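Cyclic nucleotide-binding protein (Brucella abortus biovar 1, PDB 5D1I) is of unknown function but has a cyclic nucleotide-binding fold and may take part in the control of transcription. Local coordinates at residues 16-21 / 33-38; 47-52 / 76-81; 59-64 / 99-104. All blocks are in the same frame, centred on the assembly; numbering follows the deposited sequence.

Overall arrangement
Contact 1 joins two N-terminal helices outside the beta-roll, while contacts 2 and 3 belong to the roll itself. Contacts 1 and 2 lie on opposite sides of the chain's centre, with centres about 27 Å apart, and do not touch. Contact 3, centred about 5 Å from the middle of the chain, connects them. On one side, I17 CG2 of contact 1 packs on I62 CG2 at 3.6 Å, the two centres being about 16 Å apart. On the other, about 13 Å away between centres, F51 of contact 2 receives R101 in a cation-pi contact. By sequence, R101 matches the phosphate-binding arginine of related domains, which makes contact 3 the nearest guide to a probable nucleotide pocket.

Contact 1 (16-21 / 33-38); sequences RILGTV and RLLAFG
L18 reaches from helix 11-18 to helix 29-38 and carries the whole contact through a single methyl group. Its CD1 lies 3.8 Å from A36 CA and 4.0 Å from A36 CB, so the small alanine lets the methyl come right up to the helix backbone. From the second helix L35 answers with its own branch, CD2 standing 3.9 Å from L18 CD1. L35 can do this because its CG is anti to the backbone N (chi1 -167°), which swings the isobutyl group toward L18. Leucine suits both places: it is long enough to bridge the helices and wholly apolar. F24 from the connecting loop covers both leucines, I124 of helix 118-124 adds to L35, and L18 also rests on I62 of the beta-roll.

The meeting of the two segments is thus apolar; the polar bonds of 16-21 serve instead to shape the turn after L18. I17 O takes two donors from one residue, T20 N at 3.1 Å and T20 OG1 at 2.6 Å, the hydroxyl arriving in the carbonyl plane. V21 N bonds to L18 O, completing a type I turn in which G19 O is left to accept a hydrogen bond from R82 of the second subunit. Paired helices leading into the roll in this way are consistent with the N-terminal helical subdomain of cyclic nucleotide-binding domains.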
loop_
_atom_site.group_PDB
_atom_site.type_symbol
_atom_site.label_atom_id
_atom_site.label_comp_id
_atom_site.label_asym_id
_atom_site.label_seq_id
_atom_site.Cartn_x
_atom_site.Cartn_y
_atom_site.Cartn_z
ATOM N N ARG A 16 -0.900 11.109 6.605
ATOM C CA ARG A 16 -2.035 10.657 5.806
ATOM C C ARG A 16 -1.590 9.669 4.736
ATOM O O ARG A 16 -2.219 8.629 4.541
ATOM C CB ARG A 16 -2.758 11.836 5.147
ATOM C CG ARG A 16 -4.063 11.427 4.474
ATOM C CD ARG A 16 -4.516 12.426 3.418
ATOM N NE ARG A 16 -3.512 12.624 2.376
ATOM C CZ ARG A 16 -3.300 11.790 1.361
ATOM N NH1 ARG A 16 -4.015 10.676 1.242
ATOM N NH2 ARG A 16 -2.362 12.065 0.466
ATOM N N ILE A 17 -0.500 9.997 4.050
ATOM C CA ILE A 17 0.018 9.144 2.984
ATOM C C ILE A 17 0.450 7.785 3.530
ATOM O O ILE A 17 0.082 6.744 2.985
ATOM C CB ILE A 17 1.214 9.801 2.260
ATOM C CG1 ILE A 17 0.746 10.995 1.429
ATOM C CG2 ILE A 17 1.904 8.801 1.356
ATOM C CD1 ILE A 17 1.856 11.649 0.638
ATOM N N LEU A 18 1.220 7.802 4.613
ATOM C CA LEU A 18 1.706 6.567 5.221
ATOM C C LEU A 18 0.555 5.699 5.711
ATOM O O LEU A 18 0.661 4.475 5.739
ATOM C CB LEU A 18 2.656 6.876 6.378
ATOM C CG LEU A 18 4.008 7.488 6.003
ATOM C CD1 LEU A 18 4.744 7.929 7.249
ATOM C CD2 LEU A 18 4.852 6.503 5.212
ATOM N N GLY A 19 -0.546 6.340 6.089
ATOM C CA GLY A 19 -1.708 5.636 6.602
ATOM C C GLY A 19 -2.488 4.856 5.556
ATOM O O GLY A 19 -3.363 4.067 5.899
ATOM N N THR A 20 -2.181 5.074 4.283
ATOM C CA THR A 20 -2.839 4.334 3.208
ATOM C C THR A 20 -2.078 3.056 2.859
ATOM O O THR A 20 -2.600 2.174 2.171
ATOM C CB THR A 20 -2.975 5.184 1.935
ATOM O OG1 THR A 20 -1.672 5.544 1.456
ATOM C CG2 THR A 20 -3.783 6.444 2.214
ATOM N N VAL A 21 -0.841 2.963 3.328
ATOM C CA VAL A 21 0.012 1.820 3.021
ATOM C C VAL A 21 -0.480 0.568 3.740
ATOM O O VAL A 21 -0.738 0.600 4.936
ATOM C CB VAL A 21 1.471 2.113 3.407
ATOM C CG1 VAL A 21 2.347 0.901 3.181
ATOM C CG2 VAL A 21 1.988 3.297 2.613
ATOM N N ARG A 33 2.878 8.790 13.284
ATOM C CA ARG A 33 3.685 9.969 13.572
ATOM C C ARG A 33 5.149 9.593 13.791
ATOM O O ARG A 33 6.050 10.215 13.224
ATOM C CB ARG A 33 3.138 10.698 14.803
ATOM C CG ARG A 33 3.740 12.074 15.034
ATOM C CD ARG A 33 3.013 12.807 16.151
ATOM N NE ARG A 33 1.570 12.582 16.100
ATOM C CZ ARG A 33 0.725 13.270 15.337
ATOM N NH1 ARG A 33 -0.571 12.987 15.362
ATOM N NH2 ARG A 33 1.171 14.240 14.550
ATOM N N LEU A 34 5.377 8.583 14.627
ATOM C CA LEU A 34 6.715 8.038 14.841
ATOM C C LEU A 34 7.356 7.652 13.519
ATOM O O LEU A 34 8.521 7.959 13.258
ATOM C CB LEU A 34 6.663 6.817 15.757
ATOM C CG LEU A 34 6.697 7.017 17.269
ATOM C CD1 LEU A 34 6.827 5.666 17.959
ATOM C CD2 LEU A 34 7.844 7.934 17.660
ATOM N N LEU A 35 6.573 6.971 12.688
ATOM C CA LEU A 35 7.021 6.544 11.374
ATOM C C LEU A 35 7.390 7.733 10.498
ATOM O O LEU A 35 8.414 7.719 9.816
ATOM C CB LEU A 35 5.932 5.713 10.702
ATOM C CG LEU A 35 6.327 4.929 9.457
ATOM C CD1 LEU A 35 7.329 3.842 9.815
ATOM C CD2 LEU A 35 5.084 4.339 8.817
ATOM N N ALA A 36 6.553 8.764 10.521
ATOM C CA ALA A 36 6.801 9.951 9.715
ATOM C C ALA A 36 8.068 10.662 10.180
ATOM O O ALA A 36 8.824 11.185 9.365
ATOM C CB ALA A 36 5.611 10.889 9.770
ATOM N N PHE A 37 8.306 10.660 11.489
ATOM C CA PHE A 37 9.519 11.257 12.044
ATOM C C PHE A 37 10.758 10.408 11.760
ATOM O O PHE A 37 11.840 10.936 11.510
ATOM C CB PHE A 37 9.371 11.468 13.551
ATOM C CG PHE A 37 8.787 12.804 13.924
ATOM C CD1 PHE A 37 7.417 13.018 13.869
ATOM C CD2 PHE A 37 9.607 13.841 14.339
ATOM C CE1 PHE A 37 6.877 14.244 14.219
ATOM C CE2 PHE A 37 9.074 15.074 14.687
ATOM C CZ PHE A 37 7.706 15.274 14.628
ATOM N N GLY A 38 10.595 9.090 11.804
ATOM C CA GLY A 38 11.713 8.184 11.609
ATOM C C GLY A 38 12.103 8.079 10.151
ATOM O O GLY A 38 13.223 7.696 9.816
#

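Contact 2 (47-52 / 76-81); sequences GRELFR and EGRVTI
E49 and R78 meet in a salt bridge, with E49 OE2 2.7 Å from R78 NH2. The carboxylate oxygen sits at the edge of the guanidinium, in its plane, whereas NH2 stands over the face of the carboxylate. The two flat groups are accordingly 86° apart, and the N-H points poorly at its target (131°), making the hydrogen bond within the ion pair a weak one.

Water extends the link. Water 1 donates to G47 O at 2.8 Å and accepts from R78 NH2, tying the arginine to the carbonyl of G47, two residues before E49. Water 2 bonds weakly to E49 OE1.

Length makes the meeting possible: strands 49-51 and 77-84 are the outermost of a four-stranded antiparallel sheet, and E49 and R78, both extended, reach toward each other over the two strands between them. Both side chains touch F71 and V106 of those inner strands, and R78 also touches E73.

Single-oxygen geometry, bridging water and a position at the surface together suggest a modest, adaptable ion pair, one that probably gains less from charge than a buried, two-pronged pair would.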
loop_
_atom_site.group_PDB
_atom_site.type_symbol
_atom_site.label_atom_id
_atom_site.label_comp_id
_atom_site.label_asym_id
_atom_site.label_seq_id
_atom_site.Cartn_x
_atom_site.Cartn_y
_atom_site.Cartn_z
ATOM N N GLY A 47 15.753 11.626 -13.900
ATOM C CA GLY A 47 16.772 10.733 -14.414
ATOM C C GLY A 47 17.525 9.969 -13.341
ATOM O O GLY A 47 18.306 9.073 -13.657
ATOM N N ARG A 48 17.303 10.307 -12.073
ATOM C CA ARG A 48 17.968 9.578 -10.997
ATOM C C ARG A 48 17.351 8.207 -10.769
ATOM O O ARG A 48 16.128 8.055 -10.710
ATOM C CB ARG A 48 17.937 10.351 -9.679
ATOM C CG ARG A 48 18.504 9.523 -8.528
ATOM C CD ARG A 48 18.550 10.264 -7.219
ATOM N NE ARG A 48 19.223 9.482 -6.186
ATOM C CZ ARG A 48 19.513 9.941 -4.974
ATOM N NH1 ARG A 48 19.189 11.182 -4.642
ATOM N NH2 ARG A 48 20.126 9.162 -4.096
ATOM N N GLU A 49 18.207 7.207 -10.629
ATOM C CA GLU A 49 17.738 5.885 -10.262
ATOM C C GLU A 49 17.823 5.690 -8.767
ATOM O O GLU A 49 18.824 6.028 -8.131
ATOM C CB GLU A 49 18.535 4.813 -10.981
ATOM C CG GLU A 49 18.294 4.805 -12.465
ATOM C CD GLU A 49 18.978 3.652 -13.141
ATOM O OE1 GLU A 49 18.627 2.492 -12.839
ATOM O OE2 GLU A 49 19.867 3.911 -13.972
ATOM N N LEU A 50 16.745 5.149 -8.215
ATOM C CA LEU A 50 16.641 4.875 -6.796
ATOM C C LEU A 50 17.449 3.630 -6.446
ATOM O O LEU A 50 18.145 3.586 -5.434
ATOM C CB LEU A 50 15.172 4.693 -6.416
ATOM C CG LEU A 50 14.701 5.186 -5.053
ATOM C CD1 LEU A 50 15.386 6.492 -4.690
ATOM C CD2 LEU A 50 13.193 5.352 -5.081
ATOM N N PHE A 51 17.354 2.626 -7.308
ATOM C CA PHE A 51 18.004 1.344 -7.077
ATOM C C PHE A 51 18.090 0.535 -8.363
ATOM O O PHE A 51 17.397 0.829 -9.335
ATOM C CB PHE A 51 17.244 0.547 -6.013
ATOM C CG PHE A 51 15.756 0.495 -6.240
ATOM C CD1 PHE A 51 15.217 -0.260 -7.269
ATOM C CD2 PHE A 51 14.896 1.197 -5.414
ATOM C CE1 PHE A 51 13.858 -0.313 -7.469
ATOM C CE2 PHE A 51 13.535 1.149 -5.614
ATOM C CZ PHE A 51 13.013 0.396 -6.640
ATOM N N ARG A 52 18.924 -0.500 -8.357
ATOM C CA ARG A 52 19.023 -1.385 -9.508
ATOM C C ARG A 52 18.169 -2.629 -9.298
ATOM O O ARG A 52 18.054 -3.132 -8.184
ATOM C CB ARG A 52 20.482 -1.772 -9.769
ATOM C CG ARG A 52 20.687 -2.687 -10.970
ATOM C CD ARG A 52 21.845 -2.215 -11.842
ATOM N NE ARG A 52 22.000 -3.033 -13.043
ATOM C CZ ARG A 52 23.113 -3.688 -13.368
ATOM N NH1 ARG A 52 24.184 -3.615 -12.589
ATOM N NH2 ARG A 52 23.159 -4.407 -14.482
ATOM N N GLU A 76 18.651 -5.754 -24.504
ATOM C CA GLU A 76 19.198 -4.612 -25.231
ATOM C C GLU A 76 18.829 -3.276 -24.590
ATOM O O GLU A 76 18.770 -2.251 -25.272
ATOM C CB GLU A 76 18.728 -4.641 -26.686
ATOM C CG GLU A 76 18.824 -6.011 -27.333
ATOM C CD GLU A 76 18.152 -6.056 -28.686
ATOM O OE1 GLU A 76 16.907 -5.982 -28.731
ATOM O OE2 GLU A 76 18.868 -6.169 -29.703
ATOM N N GLY A 77 18.586 -3.295 -23.281
ATOM C CA GLY A 77 18.319 -2.079 -22.536
ATOM C C GLY A 77 17.084 -2.166 -21.660
ATOM O O GLY A 77 16.451 -3.216 -21.566
ATOM N N ARG A 78 16.746 -1.053 -21.014
ATOM C CA ARG A 78 15.540 -0.966 -20.200
ATOM C C ARG A 78 14.274 -1.287 -20.987
ATOM O O ARG A 78 14.148 -0.926 -22.156
ATOM C CB ARG A 78 15.398 0.432 -19.605
ATOM C CG ARG A 78 16.436 0.818 -18.578
ATOM C CD ARG A 78 16.130 2.218 -18.096
ATOM N NE ARG A 78 17.083 2.722 -17.118
ATOM C CZ ARG A 78 17.179 4.005 -16.790
ATOM N NH1 ARG A 78 16.390 4.895 -17.377
ATOM N NH2 ARG A 78 18.069 4.403 -15.892
ATOM N N VAL A 79 13.337 -1.963 -20.332
ATOM C CA VAL A 79 12.001 -2.148 -20.881
ATOM C C VAL A 79 10.980 -1.672 -19.850
ATOM O O VAL A 79 10.867 -2.234 -18.758
ATOM C CB VAL A 79 11.726 -3.615 -21.269
ATOM C CG1 VAL A 79 10.297 -3.773 -21.765
ATOM C CG2 VAL A 79 12.715 -4.077 -22.333
ATOM N N THR A 80 10.253 -0.620 -20.204
ATOM C CA THR A 80 9.323 0.030 -19.293
ATOM C C THR A 80 8.183 -0.894 -18.872
ATOM O O THR A 80 7.621 -1.618 -19.692
ATOM C CB THR A 80 8.743 1.311 -19.939
ATOM O OG1 THR A 80 9.787 2.286 -20.072
ATOM C CG2 THR A 80 7.620 1.896 -19.100
ATOM N N ILE A 81 7.864 -0.881 -17.581
ATOM C CA ILE A 81 6.686 -1.573 -17.076
ATOM C C ILE A 81 5.502 -0.617 -17.041
ATOM O O ILE A 81 4.549 -0.763 -17.805
ATOM C CB ILE A 81 6.916 -2.142 -15.666
ATOM C CG1 ILE A 81 8.122 -3.079 -15.663
ATOM C CG2 ILE A 81 5.680 -2.873 -15.182
ATOM C CD1 ILE A 81 8.454 -3.620 -14.299
HETATM O O HOH W 1 18.620 7.369 -15.852
HETATM O O HOH W 2 18.838 1.528 -15.726
#

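Contact 3 (59-64 / 99-104)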
loop_
_atom_site.group_PDB
_atom_site.type_symbol
_atom_site.label_atom_id
_atom_site.label_comp_id
_atom_site.label_asym_id
_atom_site.label_seq_id
_atom_site.Cartn_x
_atom_site.Cartn_y
_atom_site.Cartn_z
ATOM N N CYS A 59 14.839 -1.362 2.552
ATOM C CA CYS A 59 13.994 -0.210 2.822
ATOM C C CYS A 59 12.928 -0.052 1.761
ATOM O O CYS A 59 13.061 -0.570 0.652
ATOM C CB CYS A 59 14.832 1.065 2.904
ATOM S SG CYS A 59 15.572 1.553 1.329
ATOM N N ALA A 60 11.877 0.680 2.112
ATOM C CA ALA A 60 10.796 0.975 1.191
ATOM C C ALA A 60 10.749 2.465 0.907
ATOM O O ALA A 60 11.119 3.282 1.752
ATOM C CB ALA A 60 9.462 0.497 1.755
ATOM N N TYR A 61 10.298 2.807 -0.292
ATOM C CA TYR A 61 10.136 4.195 -0.692
ATOM C C TYR A 61 8.673 4.471 -0.984
ATOM O O TYR A 61 8.031 3.719 -1.711
ATOM C CB TYR A 61 10.975 4.511 -1.933
ATOM C CG TYR A 61 12.462 4.306 -1.761
ATOM C CD1 TYR A 61 13.274 5.337 -1.306
ATOM C CD2 TYR A 61 13.059 3.088 -2.068
ATOM C CE1 TYR A 61 14.632 5.161 -1.148
ATOM C CE2 TYR A 61 14.422 2.905 -1.915
ATOM C CZ TYR A 61 15.202 3.945 -1.453
ATOM O OH TYR A 61 16.559 3.778 -1.298
ATOM N N ILE A 62 8.148 5.556 -0.426
ATOM C CA ILE A 62 6.789 5.969 -0.732
ATOM C C ILE A 62 6.851 7.302 -1.452
ATOM O O ILE A 62 7.495 8.238 -0.978
ATOM C CB ILE A 62 5.909 6.090 0.534
ATOM C CG1 ILE A 62 5.777 4.736 1.241
ATOM C CG2 ILE A 62 4.535 6.613 0.178
ATOM C CD1 ILE A 62 6.865 4.450 2.257
ATOM N N ILE A 63 6.202 7.381 -2.608
ATOM C CA ILE A 63 6.204 8.611 -3.391
ATOM C C ILE A 63 5.245 9.634 -2.802
ATOM O O ILE A 63 4.085 9.325 -2.537
ATOM C CB ILE A 63 5.818 8.353 -4.856
ATOM C CG1 ILE A 63 6.782 7.358 -5.497
ATOM C CG2 ILE A 63 5.807 9.661 -5.645
ATOM C CD1 ILE A 63 6.428 7.014 -6.931
ATOM N N VAL A 64 5.744 10.847 -2.592
ATOM C CA VAL A 64 4.916 11.955 -2.142
ATOM C C VAL A 64 4.500 12.810 -3.335
ATOM O O VAL A 64 3.313 12.998 -3.594
ATOM C CB VAL A 64 5.649 12.829 -1.110
ATOM C CG1 VAL A 64 4.796 14.030 -0.719
ATOM C CG2 VAL A 64 6.013 12.007 0.114
ATOM N N THR A 99 14.452 -9.650 0.682
ATOM C CA THR A 99 14.020 -9.434 -0.696
ATOM C C THR A 99 15.073 -8.729 -1.541
ATOM O O THR A 99 16.065 -8.218 -1.031
ATOM C CB THR A 99 12.726 -8.586 -0.781
ATOM O OG1 THR A 99 13.015 -7.239 -0.396
ATOM C CG2 THR A 99 11.614 -9.144 0.106
ATOM N N THR A 100 14.833 -8.712 -2.847
ATOM C CA THR A 100 15.634 -7.929 -3.777
ATOM C C THR A 100 14.684 -7.076 -4.600
ATOM O O THR A 100 13.503 -7.396 -4.711
ATOM C CB THR A 100 16.477 -8.812 -4.707
ATOM O OG1 THR A 100 15.622 -9.750 -5.370
ATOM C CG2 THR A 100 17.540 -9.567 -3.922
ATOM N N ARG A 101 15.196 -5.990 -5.168
ATOM C CA ARG A 101 14.380 -5.091 -5.976
ATOM C C ARG A 101 13.799 -5.808 -7.191
ATOM O O ARG A 101 14.537 -6.272 -8.061
ATOM C CB ARG A 101 15.210 -3.883 -6.417
ATOM C CG ARG A 101 15.835 -3.118 -5.258
ATOM C CD ARG A 101 14.769 -2.448 -4.382
ATOM N NE ARG A 101 15.375 -1.729 -3.264
ATOM C CZ ARG A 101 14.694 -1.126 -2.293
ATOM N NH1 ARG A 101 13.371 -1.150 -2.292
ATOM N NH2 ARG A 101 15.342 -0.502 -1.317
ATOM N N LEU A 102 12.472 -5.899 -7.241
ATOM C CA LEU A 102 11.788 -6.622 -8.308
ATOM C C LEU A 102 11.918 -5.941 -9.666
ATOM O O LEU A 102 11.865 -6.595 -10.709
ATOM C CB LEU A 102 10.309 -6.794 -7.967
ATOM C CG LEU A 102 9.995 -7.746 -6.811
ATOM C CD1 LEU A 102 8.494 -7.793 -6.557
ATOM C CD2 LEU A 102 10.536 -9.135 -7.104
ATOM N N THR A 103 12.065 -4.622 -9.655
ATOM C CA THR A 103 12.203 -3.860 -10.894
ATOM C C THR A 103 13.287 -2.804 -10.762
ATOM O O THR A 103 13.810 -2.570 -9.674
ATOM C CB THR A 103 10.900 -3.137 -11.274
ATOM O OG1 THR A 103 10.790 -1.941 -10.492
ATOM C CG2 THR A 103 9.679 -4.018 -11.019
ATOM N N GLY A 104 13.613 -2.159 -11.875
ATOM C CA GLY A 104 14.382 -0.931 -11.822
ATOM C C GLY A 104 13.404 0.199 -11.565
ATOM O O GLY A 104 12.193 0.010 -11.676
#
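R101 holds C59 O weakly with both terminal nitrogens of its guanidinium: NH1 and NH2 each lie 3.0 Å from C59 O, so one oxygen accepts from both. That oxygen lies between the two N-H directions, and neither bond is straight (135° each). The setting is the interior of the cyclic nucleotide-binding beta-roll, where strand 56-63 faces the segment 99-104, a short, weakly bonded strand that runs on into a loop. The sequence places R101 where related domains carry the arginine of the phosphate-binding cassette. In this structure, which has no nucleotide in the site, that charged group is occupied by protein partners, and a buried arginine finds in C59 O a polar acceptor.

A turn at chi2 (-66°) bends the R101 chain before it runs out straight to the strand. F51 lies along this path, and L70 and H72 touch the nearby T103.

Y61 packs against the same guanidinium. Its CE2 is 3.6 Å from R101 NH2, and the side chains cross at about a right angle, ring and guanidinium planes 41° apart. The tyrosine ring supplies a flat apolar neighbour, met obliquely at CE2, and R115 of strand 111-117 touches both Y61 and C59.

T103 OG1 donates to G104 O at 2.7 Å from above the carbonyl plane, which probably helps to hold its rotation. Cysteine at 59 adds a small, polarisable neighbour for the arginine: its SG lies in the guanidinium plane, at the edge, 3.4 Å from R101 NH2.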